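Local coordinates for uracil-DNA glycosylase (Sulfolobus tokodaii str. 7, PDB 4ZBY), which belongs to the uracil-DNA glycosylase superfamily, an alpha/beta fold, and carries an iron/sulfur cluster together with a bound uracil, at residues K146-K151 with V159-H164; I112-I117 with K155-F160; P28-P33 with L73-V78. One frame throughout, in Å; residues are numbered along the deposited sequence.

Contact 1. Residues K146-K151 with V159-H164; sequences KSYVWK and VFPTYH. With URA (uracil), chain C.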
loop_
_atom_site.group_PDB
_atom_site.type_symbol
_atom_site.label_atom_id
_atom_site.label_comp_id
_atom_site.label_asym_id
_atom_site.label_seq_id
_atom_site.Cartn_x
_atom_site.Cartn_y
_atom_site.Cartn_z
ATOM N N LYS A 146 4.213 10.047 11.219
ATOM C CA LYS A 146 5.548 9.822 11.729
ATOM C C LYS A 146 6.007 8.419 11.394
ATOM O O LYS A 146 5.228 7.579 10.922
ATOM C CB LYS A 146 5.612 10.089 13.234
ATOM C CG LYS A 146 4.980 9.046 14.114
ATOM C CD LYS A 146 5.427 9.295 15.548
ATOM C CE LYS A 146 4.776 8.344 16.526
ATOM N NZ LYS A 146 5.058 8.752 17.939
ATOM N N SER A 147 7.293 8.169 11.597
ATOM C CA SER A 147 7.848 6.880 11.237
ATOM C C SER A 147 7.912 5.910 12.420
ATOM O O SER A 147 8.023 6.291 13.608
ATOM C CB SER A 147 9.236 7.059 10.615
ATOM O OG SER A 147 10.033 7.864 11.437
ATOM N N TYR A 148 7.788 4.634 12.078
ATOM C CA TYR A 148 7.805 3.548 13.053
ATOM C C TYR A 148 8.825 2.522 12.572
ATOM O O TYR A 148 8.789 2.098 11.421
ATOM C CB TYR A 148 6.413 2.929 13.193
ATOM C CG TYR A 148 5.365 3.903 13.677
ATOM C CD1 TYR A 148 4.707 4.754 12.792
ATOM C CD2 TYR A 148 5.014 3.964 15.021
ATOM C CE1 TYR A 148 3.755 5.647 13.228
ATOM C CE2 TYR A 148 4.049 4.857 15.472
ATOM C CZ TYR A 148 3.429 5.701 14.572
ATOM O OH TYR A 148 2.470 6.582 15.035
ATOM N N VAL A 149 9.761 2.140 13.427
ATOM C CA VAL A 149 10.777 1.203 12.964
ATOM C C VAL A 149 10.302 -0.242 13.128
ATOM O O VAL A 149 9.910 -0.671 14.227
ATOM C CB VAL A 149 12.098 1.400 13.707
ATOM C CG1 VAL A 149 13.091 0.314 13.315
ATOM C CG2 VAL A 149 12.655 2.779 13.399
ATOM N N TRP A 150 10.326 -0.984 12.030
ATOM C CA TRP A 150 9.965 -2.386 12.038
ATOM C C TRP A 150 11.232 -3.214 11.873
ATOM O O TRP A 150 11.803 -3.273 10.789
ATOM C CB TRP A 150 8.968 -2.668 10.926
ATOM C CG TRP A 150 8.403 -4.065 10.850
ATOM C CD1 TRP A 150 8.522 -5.073 11.769
ATOM C CD2 TRP A 150 7.639 -4.600 9.764
ATOM N NE1 TRP A 150 7.871 -6.204 11.314
ATOM C CE2 TRP A 150 7.319 -5.934 10.090
ATOM C CE3 TRP A 150 7.181 -4.072 8.558
ATOM C CZ2 TRP A 150 6.555 -6.744 9.245
ATOM C CZ3 TRP A 150 6.439 -4.881 7.709
ATOM C CH2 TRP A 150 6.141 -6.206 8.053
ATOM N N LYS A 151 11.694 -3.833 12.949
ATOM C CA LYS A 151 12.803 -4.766 12.811
ATOM C C LYS A 151 12.275 -6.018 12.130
ATOM O O LYS A 151 11.395 -6.706 12.654
ATOM C CB LYS A 151 13.442 -5.077 14.164
ATOM C CG LYS A 151 14.413 -4.020 14.591
ATOM C CD LYS A 151 15.792 -4.306 14.016
ATOM C CE LYS A 151 16.848 -3.435 14.685
ATOM N NZ LYS A 151 18.240 -3.906 14.415
ATOM N N VAL A 159 8.184 2.237 8.701
ATOM C CA VAL A 159 6.775 2.259 8.335
ATOM C C VAL A 159 6.225 3.656 8.567
ATOM O O VAL A 159 6.381 4.232 9.644
ATOM C CB VAL A 159 5.943 1.224 9.136
ATOM C CG1 VAL A 159 4.433 1.387 8.836
ATOM C CG2 VAL A 159 6.401 -0.189 8.813
ATOM N N PHE A 160 5.593 4.209 7.546
ATOM C CA PHE A 160 5.086 5.566 7.634
ATOM C C PHE A 160 3.624 5.631 7.231
ATOM O O PHE A 160 3.303 5.584 6.048
ATOM C CB PHE A 160 5.920 6.502 6.742
ATOM C CG PHE A 160 5.791 7.934 7.102
ATOM C CD1 PHE A 160 6.841 8.595 7.716
ATOM C CD2 PHE A 160 4.605 8.632 6.865
ATOM C CE1 PHE A 160 6.708 9.934 8.094
ATOM C CE2 PHE A 160 4.470 9.976 7.238
ATOM C CZ PHE A 160 5.527 10.621 7.828
ATOM N N PRO A 161 2.723 5.741 8.222
ATOM C CA PRO A 161 1.311 5.778 7.871
ATOM C C PRO A 161 0.873 7.162 7.411
ATOM O O PRO A 161 1.320 8.139 7.982
ATOM C CB PRO A 161 0.603 5.415 9.192
ATOM C CG PRO A 161 1.685 4.874 10.087
ATOM C CD PRO A 161 2.938 5.583 9.671
ATOM N N THR A 162 0.011 7.232 6.407
ATOM C CA THR A 162 -0.618 8.486 6.001
ATOM C C THR A 162 -2.122 8.300 5.796
ATOM O O THR A 162 -2.637 7.183 5.848
ATOM C CB THR A 162 -0.029 9.020 4.691
ATOM O OG1 THR A 162 -0.566 8.274 3.586
ATOM C CG2 THR A 162 1.502 8.895 4.678
ATOM N N TYR A 163 -2.831 9.399 5.555
ATOM C CA TYR A 163 -4.226 9.296 5.160
ATOM C C TYR A 163 -4.258 8.689 3.776
ATOM O O TYR A 163 -3.271 8.719 3.054
ATOM C CB TYR A 163 -4.914 10.658 5.178
ATOM C CG TYR A 163 -5.166 11.215 6.561
ATOM C CD1 TYR A 163 -5.631 10.399 7.592
ATOM C CD2 TYR A 163 -4.959 12.559 6.832
ATOM C CE1 TYR A 163 -5.866 10.908 8.857
ATOM C CE2 TYR A 163 -5.202 13.080 8.097
ATOM C CZ TYR A 163 -5.648 12.250 9.104
ATOM O OH TYR A 163 -5.882 12.759 10.364
ATOM N N HIS A 164 -5.382 8.101 3.410
ATOM C CA HIS A 164 -5.511 7.545 2.091
ATOM C C HIS A 164 -5.693 8.681 1.098
ATOM O O HIS A 164 -6.353 9.666 1.404
ATOM C CB HIS A 164 -6.703 6.599 2.068
ATOM C CG HIS A 164 -6.797 5.787 0.829
ATOM N ND1 HIS A 164 -7.262 6.301 -0.362
ATOM C CD2 HIS A 164 -6.507 4.485 0.599
ATOM C CE1 HIS A 164 -7.250 5.349 -1.280
ATOM N NE2 HIS A 164 -6.797 4.238 -0.720
HETATM N N1 URA C . -7.777 2.608 -3.265
HETATM C C2 URA C . -6.850 1.775 -2.742
HETATM O O2 URA C . -6.784 1.516 -1.555
HETATM N N3 URA C . -6.114 1.085 -3.622
HETATM C C4 URA C . -6.206 1.147 -4.967
HETATM O O4 URA C . -5.417 0.515 -5.650
HETATM C C5 URA C . -7.174 2.034 -5.477
HETATM C C6 URA C . -7.937 2.757 -4.622
#
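Y148 and V159 form an antiparallel hydrogen-bonded pair joined by two backbone bonds. V159 N reaches Y148 O at 2.8 Å almost straight (176°), while the return bond from Y148 N to V159 O, also 2.8 Å, is more bent (144°). V159 O takes in addition a CA-H contact from S147, its carbon 3.4 Å away. P161 has no N-H to offer K146 O, a buried carbonyl without a polar partner in the model, which P161 CD approaches to 3.3 Å; the backbone of P161 bonds to G145 instead.

The apolar side-chain pairs lie on the face towards helix 123-133. With CG anti to its backbone N (chi1 -176°), W150 lays its indole beside V159, whose CG2 meets W150 CE3 at 4.0 Å. Y148 meets P161 at roughly a right angle: P161 CD comes in at the edge of the phenol ring, 3.7 Å from Y148 CE1. M133 of helix 123-133 packs on Y148, W150 and V159, and Y148 OH bonds to V143 O.

On the opposite face F160, whose flat ring suits a place between main chain and helix, has the K146 backbone across one side of its ring and touches helix 172-190.

The ligand is met by H164 alone of these residues. Its NE2 donates to uracil O2 at 2.8 Å, fairly straight, with the uracil at the imidazole edge, while ND1 is held by the backbone N of A166.

The whole is a beta hairpin, strands 148-152 and 155-162, at one margin of the mixed sheet, whose second strand is followed by the loop that brings H164 to the uracil pocket.

Contact 2. Residues I112-I117 with K155-F160; sequences IIMPKI and KEIIVF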
loop_
_atom_site.group_PDB
_atom_site.type_symbol
_atom_site.label_atom_id
_atom_site.label_comp_id
_atom_site.label_asym_id
_atom_site.label_seq_id
_atom_site.Cartn_x
_atom_site.Cartn_y
_atom_site.Cartn_z
ATOM N N ILE A 112 10.038 -10.400 -0.140
ATOM C CA ILE A 112 10.895 -10.398 -1.305
ATOM C C ILE A 112 11.492 -9.017 -1.530
ATOM O O ILE A 112 12.702 -8.890 -1.727
ATOM C CB ILE A 112 10.131 -10.841 -2.563
ATOM C CG1 ILE A 112 9.899 -12.360 -2.548
ATOM C CG2 ILE A 112 10.870 -10.423 -3.826
ATOM C CD1 ILE A 112 8.698 -12.783 -3.381
ATOM N N ILE A 113 10.655 -7.989 -1.503
ATOM C CA ILE A 113 11.137 -6.645 -1.777
ATOM C C ILE A 113 12.045 -6.079 -0.674
ATOM O O ILE A 113 13.069 -5.459 -0.976
ATOM C CB ILE A 113 9.945 -5.711 -2.028
ATOM C CG1 ILE A 113 9.205 -6.167 -3.294
ATOM C CG2 ILE A 113 10.422 -4.293 -2.237
ATOM C CD1 ILE A 113 7.819 -5.575 -3.434
ATOM N N MET A 114 11.675 -6.296 0.590
ATOM C CA MET A 114 12.386 -5.717 1.735
ATOM C C MET A 114 12.683 -4.241 1.546
ATOM O O MET A 114 13.846 -3.810 1.638
ATOM C CB MET A 114 13.689 -6.493 2.022
ATOM C CG MET A 114 13.419 -7.917 2.480
ATOM S SD MET A 114 12.481 -7.961 4.026
ATOM C CE MET A 114 13.714 -7.233 5.123
ATOM N N PRO A 115 11.634 -3.444 1.326
ATOM C CA PRO A 115 11.838 -2.011 1.090
ATOM C C PRO A 115 12.410 -1.273 2.306
ATOM O O PRO A 115 12.258 -1.704 3.478
ATOM C CB PRO A 115 10.432 -1.524 0.770
ATOM C CG PRO A 115 9.553 -2.424 1.648
ATOM C CD PRO A 115 10.214 -3.773 1.553
ATOM N N LYS A 116 13.092 -0.164 2.034
ATOM C CA LYS A 116 13.545 0.726 3.099
ATOM C C LYS A 116 12.349 1.311 3.866
ATOM O O LYS A 116 12.400 1.500 5.088
ATOM C CB LYS A 116 14.384 1.873 2.505
ATOM C CG LYS A 116 14.918 2.859 3.552
ATOM C CD LYS A 116 15.774 3.952 2.874
ATOM C CE LYS A 116 16.500 4.819 3.903
ATOM N NZ LYS A 116 17.338 5.876 3.261
ATOM N N ILE A 117 11.317 1.661 3.115
ATOM C CA ILE A 117 10.142 2.337 3.658
ATOM C C ILE A 117 8.883 1.668 3.146
ATOM O O ILE A 117 8.777 1.382 1.936
ATOM C CB ILE A 117 10.119 3.823 3.245
ATOM C CG1 ILE A 117 11.331 4.565 3.789
ATOM C CG2 ILE A 117 8.803 4.527 3.671
ATOM C CD1 ILE A 117 11.609 5.858 3.080
ATOM N N LYS A 155 16.987 -6.790 8.439
ATOM C CA LYS A 155 16.940 -5.349 8.246
ATOM C C LYS A 155 15.999 -4.633 9.202
ATOM O O LYS A 155 15.402 -5.235 10.092
ATOM C CB LYS A 155 16.510 -5.026 6.808
ATOM C CG LYS A 155 17.507 -5.432 5.735
ATOM C CD LYS A 155 16.874 -5.409 4.335
ATOM C CE LYS A 155 17.903 -5.746 3.260
ATOM N NZ LYS A 155 17.297 -6.265 1.994
ATOM N N GLU A 156 15.903 -3.324 9.009
ATOM C CA GLU A 156 14.861 -2.502 9.588
ATOM C C GLU A 156 14.029 -1.990 8.434
ATOM O O GLU A 156 14.574 -1.690 7.366
ATOM C CB GLU A 156 15.419 -1.317 10.365
ATOM C CG GLU A 156 16.164 -1.648 11.641
ATOM C CD GLU A 156 16.596 -0.395 12.387
ATOM O OE1 GLU A 156 16.657 0.680 11.749
ATOM O OE2 GLU A 156 16.862 -0.480 13.604
ATOM N N ILE A 157 12.724 -1.883 8.640
ATOM C CA ILE A 157 11.853 -1.244 7.667
ATOM C C ILE A 157 11.212 -0.060 8.355
ATOM O O ILE A 157 10.760 -0.173 9.499
ATOM C CB ILE A 157 10.765 -2.201 7.139
ATOM C CG1 ILE A 157 11.422 -3.316 6.314
ATOM C CG2 ILE A 157 9.750 -1.436 6.270
ATOM C CD1 ILE A 157 10.491 -4.447 5.962
ATOM N N ILE A 158 11.212 1.084 7.688
ATOM C CA ILE A 158 10.559 2.269 8.239
ATOM C C ILE A 158 9.123 2.288 7.767
ATOM O O ILE A 158 8.868 2.338 6.561
ATOM C CB ILE A 158 11.242 3.544 7.779
ATOM C CG1 ILE A 158 12.693 3.577 8.270
ATOM C CG2 ILE A 158 10.488 4.729 8.269
ATOM C CD1 ILE A 158 13.528 4.649 7.582
ATOM N N VAL A 159 8.184 2.237 8.701
ATOM C CA VAL A 159 6.775 2.259 8.335
ATOM C C VAL A 159 6.225 3.656 8.567
ATOM O O VAL A 159 6.381 4.232 9.644
ATOM C CB VAL A 159 5.943 1.224 9.136
ATOM C CG1 VAL A 159 4.433 1.387 8.836
ATOM C CG2 VAL A 159 6.401 -0.189 8.813
ATOM N N PHE A 160 5.593 4.209 7.546
ATOM C CA PHE A 160 5.086 5.566 7.634
ATOM C C PHE A 160 3.624 5.631 7.231
ATOM O O PHE A 160 3.303 5.584 6.048
ATOM C CB PHE A 160 5.920 6.502 6.742
ATOM C CG PHE A 160 5.791 7.934 7.102
ATOM C CD1 PHE A 160 6.841 8.595 7.716
ATOM C CD2 PHE A 160 4.605 8.632 6.865
ATOM C CE1 PHE A 160 6.708 9.934 8.094
ATOM C CE2 PHE A 160 4.470 9.976 7.238
ATOM C CZ PHE A 160 5.527 10.621 7.828
HETATM O O HOH W 1 14.743 -2.702 4.564
HETATM O O HOH W 2 14.813 1.166 6.494
#
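M114 curls against K155: bent at chi2 and chi3, the methionine chain folds back against a lysine that is extended beyond CG, and the two chains pass at a slant. M114 CE rests 3.7 Å from K155 CD, and K155 NZ passes 3.6 Å from M114 CB. A flexible thioether suits this half-exposed place, where the exposed lysine lays its methylenes against the methionine.

Two residues on from K155, I157 has CG1 anti to the carbonyl carbon (chi1 -67°), which brings that atom to 3.4 Å from P115 O, and its CD1 meets both M114 CE and P115 CD loosely; Y152 packs on M114 and I157 as well. I117 and I158 lie flank to flank with their side chains heading in one direction, I117 CG1 4.1 Å from I158 CB. Branched residues such as these fit neighbouring strands.

The main chain sets this register through I158 N to K116 O, 2.9 Å and nearly straight at 171°, and through a CA-H contact from I117 CA to I158 O at 3.2 Å. K116 O receives a second hydrogen from a water 2.8 Å away that also donates to E156 O. The fully extended K116 carries its NZ away to T191 O and A189 O.

M114, with positive phi (46°), leaves helix 96-113, and P115, which has no N-H, follows. The short connection then delivers strand 117-121 alongside 155-162, the parallel neighbours of a central sheet with helices against its faces, as in the glycosylase fold.

Contact 3. Residues P28-P33 with L73-V78; sequences PGEGYP and LERDQV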
loop_
_atom_site.group_PDB
_atom_site.type_symbol
_atom_site.label_atom_id
_atom_site.label_comp_id
_atom_site.label_asym_id
_atom_site.label_seq_id
_atom_site.Cartn_x
_atom_site.Cartn_y
_atom_site.Cartn_z
ATOM N N PRO A 28 -2.584 -7.563 -8.351
ATOM C CA PRO A 28 -1.478 -7.983 -7.480
ATOM C C PRO A 28 -0.562 -6.832 -7.042
ATOM O O PRO A 28 0.011 -6.888 -5.949
ATOM C CB PRO A 28 -0.695 -8.993 -8.337
ATOM C CG PRO A 28 -1.114 -8.755 -9.728
ATOM C CD PRO A 28 -2.550 -8.217 -9.665
ATOM N N GLY A 29 -0.483 -5.774 -7.830
ATOM C CA GLY A 29 0.447 -4.694 -7.515
ATOM C C GLY A 29 1.470 -4.644 -8.623
ATOM O O GLY A 29 1.601 -5.604 -9.371
ATOM N N GLU A 30 2.209 -3.538 -8.707
ATOM C CA GLU A 30 3.185 -3.381 -9.771
ATOM C C GLU A 30 4.335 -2.496 -9.304
ATOM O O GLU A 30 4.155 -1.644 -8.421
ATOM C CB GLU A 30 2.512 -2.808 -11.033
ATOM C CG GLU A 30 1.990 -1.386 -10.911
ATOM C CD GLU A 30 1.177 -0.926 -12.125
ATOM O OE1 GLU A 30 0.941 -1.726 -13.053
ATOM O OE2 GLU A 30 0.778 0.253 -12.144
ATOM N N GLY A 31 5.511 -2.697 -9.897
ATOM C CA GLY A 31 6.624 -1.823 -9.628
ATOM C C GLY A 31 7.940 -2.545 -9.528
ATOM O O GLY A 31 8.055 -3.733 -9.850
ATOM N N TYR A 32 8.949 -1.800 -9.102
ATOM C CA TYR A 32 10.323 -2.281 -9.082
ATOM C C TYR A 32 10.541 -3.301 -7.975
ATOM O O TYR A 32 10.217 -3.029 -6.827
ATOM C CB TYR A 32 11.239 -1.081 -8.890
ATOM C CG TYR A 32 12.702 -1.373 -8.984
ATOM C CD1 TYR A 32 13.599 -0.738 -8.137
ATOM C CD2 TYR A 32 13.205 -2.241 -9.953
ATOM C CE1 TYR A 32 14.962 -0.968 -8.236
ATOM C CE2 TYR A 32 14.578 -2.472 -10.042
ATOM C CZ TYR A 32 15.433 -1.838 -9.175
ATOM O OH TYR A 32 16.799 -2.060 -9.279
ATOM N N PRO A 33 11.057 -4.487 -8.313
ATOM C CA PRO A 33 11.230 -5.512 -7.280
ATOM C C PRO A 33 12.254 -5.142 -6.224
ATOM O O PRO A 33 12.261 -5.793 -5.177
ATOM C CB PRO A 33 11.716 -6.728 -8.079
ATOM C CG PRO A 33 11.037 -6.556 -9.373
ATOM C CD PRO A 33 11.120 -5.075 -9.662
ATOM N N LEU A 73 9.875 10.650 -7.817
ATOM C CA LEU A 73 9.952 9.286 -8.365
ATOM C C LEU A 73 8.855 8.975 -9.374
ATOM O O LEU A 73 7.745 9.497 -9.279
ATOM C CB LEU A 73 9.881 8.252 -7.250
ATOM C CG LEU A 73 10.997 8.279 -6.198
ATOM C CD1 LEU A 73 10.534 7.498 -4.999
ATOM C CD2 LEU A 73 12.295 7.710 -6.763
ATOM N N GLU A 74 9.175 8.111 -10.343
ATOM C CA GLU A 74 8.173 7.556 -11.236
ATOM C C GLU A 74 7.557 6.319 -10.597
ATOM O O GLU A 74 8.160 5.688 -9.718
ATOM C CB GLU A 74 8.781 7.176 -12.595
ATOM C CG GLU A 74 9.467 8.295 -13.327
ATOM C CD GLU A 74 8.608 9.533 -13.463
ATOM O OE1 GLU A 74 7.417 9.416 -13.815
ATOM O OE2 GLU A 74 9.135 10.636 -13.209
ATOM N N ARG A 75 6.358 5.938 -11.030
ATOM C CA ARG A 75 5.770 4.718 -10.471
ATOM C C ARG A 75 6.653 3.492 -10.686
ATOM O O ARG A 75 6.688 2.595 -9.849
ATOM C CB ARG A 75 4.389 4.441 -11.085
ATOM C CG ARG A 75 3.330 5.451 -10.734
ATOM C CD ARG A 75 2.108 5.252 -11.638
ATOM N NE ARG A 75 1.520 3.911 -11.541
ATOM C CZ ARG A 75 0.462 3.601 -10.787
ATOM N NH1 ARG A 75 -0.134 4.529 -10.053
ATOM N NH2 ARG A 75 -0.004 2.356 -10.770
ATOM N N ASP A 76 7.359 3.427 -11.811
ATOM C CA ASP A 76 8.184 2.262 -12.065
ATOM C C ASP A 76 9.407 2.177 -11.146
ATOM O O ASP A 76 10.125 1.167 -11.163
ATOM C CB ASP A 76 8.627 2.239 -13.537
ATOM C CG ASP A 76 7.455 2.000 -14.479
ATOM O OD1 ASP A 76 6.541 1.253 -14.082
ATOM O OD2 ASP A 76 7.440 2.570 -15.596
ATOM N N GLN A 77 9.631 3.201 -10.316
ATOM C CA GLN A 77 10.760 3.149 -9.392
ATOM C C GLN A 77 10.329 2.740 -7.997
ATOM O O GLN A 77 11.173 2.546 -7.138
ATOM C CB GLN A 77 11.479 4.497 -9.299
ATOM C CG GLN A 77 12.114 4.992 -10.589
ATOM C CD GLN A 77 12.642 6.403 -10.491
ATOM O OE1 GLN A 77 11.884 7.354 -10.433
ATOM N NE2 GLN A 77 13.963 6.547 -10.498
ATOM N N VAL A 78 9.021 2.601 -7.780
ATOM C CA VAL A 78 8.513 2.198 -6.454
ATOM C C VAL A 78 7.695 0.929 -6.617
ATOM O O VAL A 78 7.600 0.402 -7.745
ATOM C CB VAL A 78 7.672 3.297 -5.821
ATOM C CG1 VAL A 78 8.560 4.537 -5.633
ATOM C CG2 VAL A 78 6.450 3.636 -6.691
HETATM O O HOH W 3 4.567 1.002 -9.329
HETATM O O HOH W 4 2.743 2.066 -13.527
#
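E30, in one of its two modelled conformers, forms a salt bridge with R75, whose NH2 donates to E30 OE2 at 2.6 Å. The oxygen lies in the guanidinium plane, yet it is met on its anti side, and the carboxylate plane stands 84° from that of the guanidinium, so this is a single direct bond to NH2 on the edge that carries NE, not a two-pronged one. In this conformer CG sits between backbone N and carbonyl carbon (chi1 66°), from where the extended chain reaches the arginine. A water bridges the pair a second time, 3.0 Å from E30 OE2 and 3.0 Å from R75 NE.

Beside the charged pair, backbone meets backbone. Y32 N bonds to V78 O at 2.9 Å, approaching from above the carbonyl plane. G31 takes phi 141°, an angle at which glycine is at ease, and without a side chain its CA can come within 3.1 Å of V78 O. Y32 CB touches D76 O at 3.4 Å, and a further water lies between E30 O and R75 O.

Outside this shell, R53 supplies E30 OE2 with a second cation, while R75 is fixed by P54 O, F55 O and T64 OG1. Q77 OE1 accepts from E74 N at 2.8 Å, bracing the 3-10 turn 75-77.

That turn leads into strand 79-82, which pairs antiparallel with 30-31 at the sheet margin. R75 thus ties the strand to P54 and F55, which line the uracil pocket, its side chain about 8 Å from the ligand.

Contacts 1 and 2 are partly buried and share strand 155-162, which pairs antiparallel with 148-152 in the first and parallel with 117-121 in the second; W150 N and I157 O, probably hydrogen-bonded, join them directly. Contact 3 is a surface contact at the other margin of the same sheet, about 19 Å from contact 1 between centres. It still touches contact 2, where I113 packs on P33. The chemistry follows the setting: aromatic and proline packing in contact 1, isoleucine and methionine packing in contact 2, a salt bridge and a glycine in contact 3. Water bridges occur in contacts 2 and 3. Contact 1 supplies H164 to the uracil pocket, whereas contact 3 reaches pocket residues through R75.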